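Side-chain contact in protein F01G10.3, confirmed by transcript evidence (Caenorhabditis elegans, PDB 3K6J), which probably acts as an NAD+-dependent (3S)-3-hydroxyacyl-CoA dehydrogenase within a multifunctional, zinc-containing enzyme: residues Met69-Gly74 and Glu95-Arg100. Numbering follows the deposited sequence.
Sequences MAICFG and EVMYAR. With PO4 (phosphate ion), chain D.
Ile71 is the residue of Met69-Gly74 that meets Glu95-Arg100, and the end of its side chain reaches both Met97 and Tyr98. Earlier on the segment, Met69 and Ala70 pack on Ile59 of strand 56-60, so helix 64-75 has its back to the Rossmann sheet while Ile71 faces helix 87-103. With CG1 beside the backbone N (chi1 -75°) and the chain then extended, Ile71 CD1 comes to 3.6 Å from Met97 SD. The same methyl lies 3.9 Å from Tyr98 CE1, approaching the ring obliquely. Ile115 of helix 109-116 touches both Ile71 and Tyr98. Farther along, Phe73 turns to Val57 and Thr80. On the facing helix, Met97 bends at its thioether (chi3 -84°). With an alanine here the thioether is gone, which would probably open a gap and leave the Ile71 methyl resting on Tyr98 alone across this contact. Arg100 NE makes a weak, bent hydrogen bond (3.3 Å, 129°) to O3 of a phosphate, probably from the crystallisation liquor, at the guanidinium edge. Tyr98 OH bonds to Asn116. Away from the zinc site, the contact packs the helices following strands 56-60 and 79-83 of the Rossmann-type NAD-binding domain; no hydrogen bond links 69-74 to 95-100, which meet through apolar side chains.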
loop_
_atom_site.group_PDB
_atom_site.type_symbol
_atom_site.label_atom_id
_atom_site.label_comp_id
_atom_site.label_asym_id
_atom_site.label_seq_id
_atom_site.Cartn_x
_atom_site.Cartn_y
_atom_site.Cartn_z
ATOM N N MET A 69 9.633 -9.316 2.135
ATOM C CA MET A 69 10.619 -8.848 1.174
ATOM C C MET A 69 11.515 -9.966 0.676
ATOM O O MET A 69 11.798 -10.041 -0.510
ATOM C CB MET A 69 11.473 -7.691 1.714
ATOM C CG MET A 69 10.716 -6.382 1.920
ATOM S SD MET A 69 11.843 -5.036 2.373
ATOM C CE MET A 69 12.246 -5.462 4.082
ATOM N N ALA A 70 11.970 -10.825 1.570
ATOM C CA ALA A 70 12.844 -11.922 1.149
ATOM C C ALA A 70 12.174 -12.892 0.185
ATOM O O ALA A 70 12.822 -13.433 -0.701
ATOM C CB ALA A 70 13.431 -12.679 2.376
ATOM N N ILE A 71 10.885 -13.128 0.394
ATOM C CA ILE A 71 10.064 -13.941 -0.493
ATOM C C ILE A 71 10.036 -13.329 -1.906
ATOM O O ILE A 71 10.270 -14.028 -2.900
ATOM C CB ILE A 71 8.637 -14.101 0.082
ATOM C CG1 ILE A 71 8.634 -15.095 1.252
ATOM C CG2 ILE A 71 7.638 -14.527 -1.009
ATOM C CD1 ILE A 71 7.247 -15.255 1.886
ATOM N N CYS A 72 9.777 -12.027 -1.975
ATOM C CA CYS A 72 9.702 -11.312 -3.229
ATOM C C CYS A 72 11.008 -11.443 -4.028
ATOM O O CYS A 72 10.976 -11.723 -5.217
ATOM C CB CYS A 72 9.400 -9.836 -2.974
ATOM S SG CYS A 72 7.693 -9.534 -2.498
ATOM N N PHE A 73 12.145 -11.211 -3.380
ATOM C CA PHE A 73 13.425 -11.356 -4.079
ATOM C C PHE A 73 13.710 -12.823 -4.481
ATOM O O PHE A 73 14.211 -13.089 -5.564
ATOM C CB PHE A 73 14.584 -10.777 -3.249
ATOM C CG PHE A 73 14.667 -9.287 -3.294
ATOM C CD1 PHE A 73 15.274 -8.642 -4.378
ATOM C CD2 PHE A 73 14.126 -8.515 -2.262
ATOM C CE1 PHE A 73 15.345 -7.261 -4.435
ATOM C CE2 PHE A 73 14.204 -7.109 -2.293
ATOM C CZ PHE A 73 14.821 -6.483 -3.372
ATOM N N GLY A 74 13.390 -13.754 -3.591
ATOM C CA GLY A 74 13.610 -15.158 -3.857
ATOM C C GLY A 74 12.763 -15.671 -5.013
ATOM O O GLY A 74 13.234 -16.469 -5.815
ATOM N N GLU A 95 6.995 -21.053 7.288
ATOM C CA GLU A 95 6.053 -22.114 6.930
ATOM C C GLU A 95 4.627 -21.659 7.179
ATOM O O GLU A 95 3.770 -21.938 6.355
ATOM C CB GLU A 95 6.326 -23.454 7.659
ATOM C CG GLU A 95 7.576 -24.228 7.180
ATOM C CD GLU A 95 7.617 -24.440 5.669
ATOM O OE1 GLU A 95 6.618 -24.959 5.109
ATOM O OE2 GLU A 95 8.654 -24.102 5.036
ATOM N N VAL A 96 4.380 -20.972 8.298
ATOM C CA VAL A 96 3.039 -20.467 8.591
ATOM C C VAL A 96 2.659 -19.457 7.494
ATOM O O VAL A 96 1.532 -19.445 7.001
ATOM C CB VAL A 96 2.936 -19.782 9.998
ATOM C CG1 VAL A 96 1.672 -18.955 10.119
ATOM C CG2 VAL A 96 2.983 -20.792 11.142
ATOM N N MET A 97 3.613 -18.616 7.105
ATOM C CA MET A 97 3.375 -17.614 6.079
ATOM C C MET A 97 3.050 -18.248 4.718
ATOM O O MET A 97 2.112 -17.824 4.062
ATOM C CB MET A 97 4.562 -16.675 5.960
ATOM C CG MET A 97 4.406 -15.627 4.862
ATOM S SD MET A 97 5.694 -14.374 4.981
ATOM C CE MET A 97 4.959 -13.284 6.231
ATOM N N TYR A 98 3.841 -19.234 4.310
ATOM C CA TYR A 98 3.613 -19.967 3.074
ATOM C C TYR A 98 2.218 -20.554 3.018
ATOM O O TYR A 98 1.564 -20.451 1.985
ATOM C CB TYR A 98 4.591 -21.120 2.927
ATOM C CG TYR A 98 5.979 -20.712 2.543
ATOM C CD1 TYR A 98 6.222 -19.484 1.912
ATOM C CD2 TYR A 98 7.059 -21.556 2.796
ATOM C CE1 TYR A 98 7.519 -19.106 1.557
ATOM C CE2 TYR A 98 8.347 -21.200 2.438
ATOM C CZ TYR A 98 8.575 -19.965 1.812
ATOM O OH TYR A 98 9.864 -19.591 1.457
ATOM N N ALA A 99 1.778 -21.148 4.134
ATOM C CA ALA A 99 0.471 -21.812 4.230
ATOM C C ALA A 99 -0.674 -20.816 4.155
ATOM O O ALA A 99 -1.693 -21.080 3.523
ATOM C CB ALA A 99 0.363 -22.627 5.544
ATOM N N ARG A 100 -0.514 -19.686 4.828
ATOM C CA ARG A 100 -1.503 -18.625 4.784
ATOM C C ARG A 100 -1.614 -18.024 3.365
ATOM O O ARG A 100 -2.711 -17.747 2.888
ATOM C CB ARG A 100 -1.153 -17.570 5.821
ATOM C CG ARG A 100 -2.060 -16.353 5.797
ATOM C CD ARG A 100 -1.796 -15.421 6.968
ATOM N NE ARG A 100 -2.331 -14.084 6.697
ATOM C CZ ARG A 100 -3.621 -13.735 6.772
ATOM N NH1 ARG A 100 -4.552 -14.632 7.112
ATOM N NH2 ARG A 100 -3.989 -12.477 6.503
HETATM P P PO4 D . 0.992 -12.297 4.964
HETATM O O1 PO4 D . -0.305 -11.741 4.422
HETATM O O2 PO4 D . 1.593 -11.325 5.950
HETATM O O3 PO4 D . 0.743 -13.623 5.653
HETATM O O4 PO4 D . 1.959 -12.478 3.817
#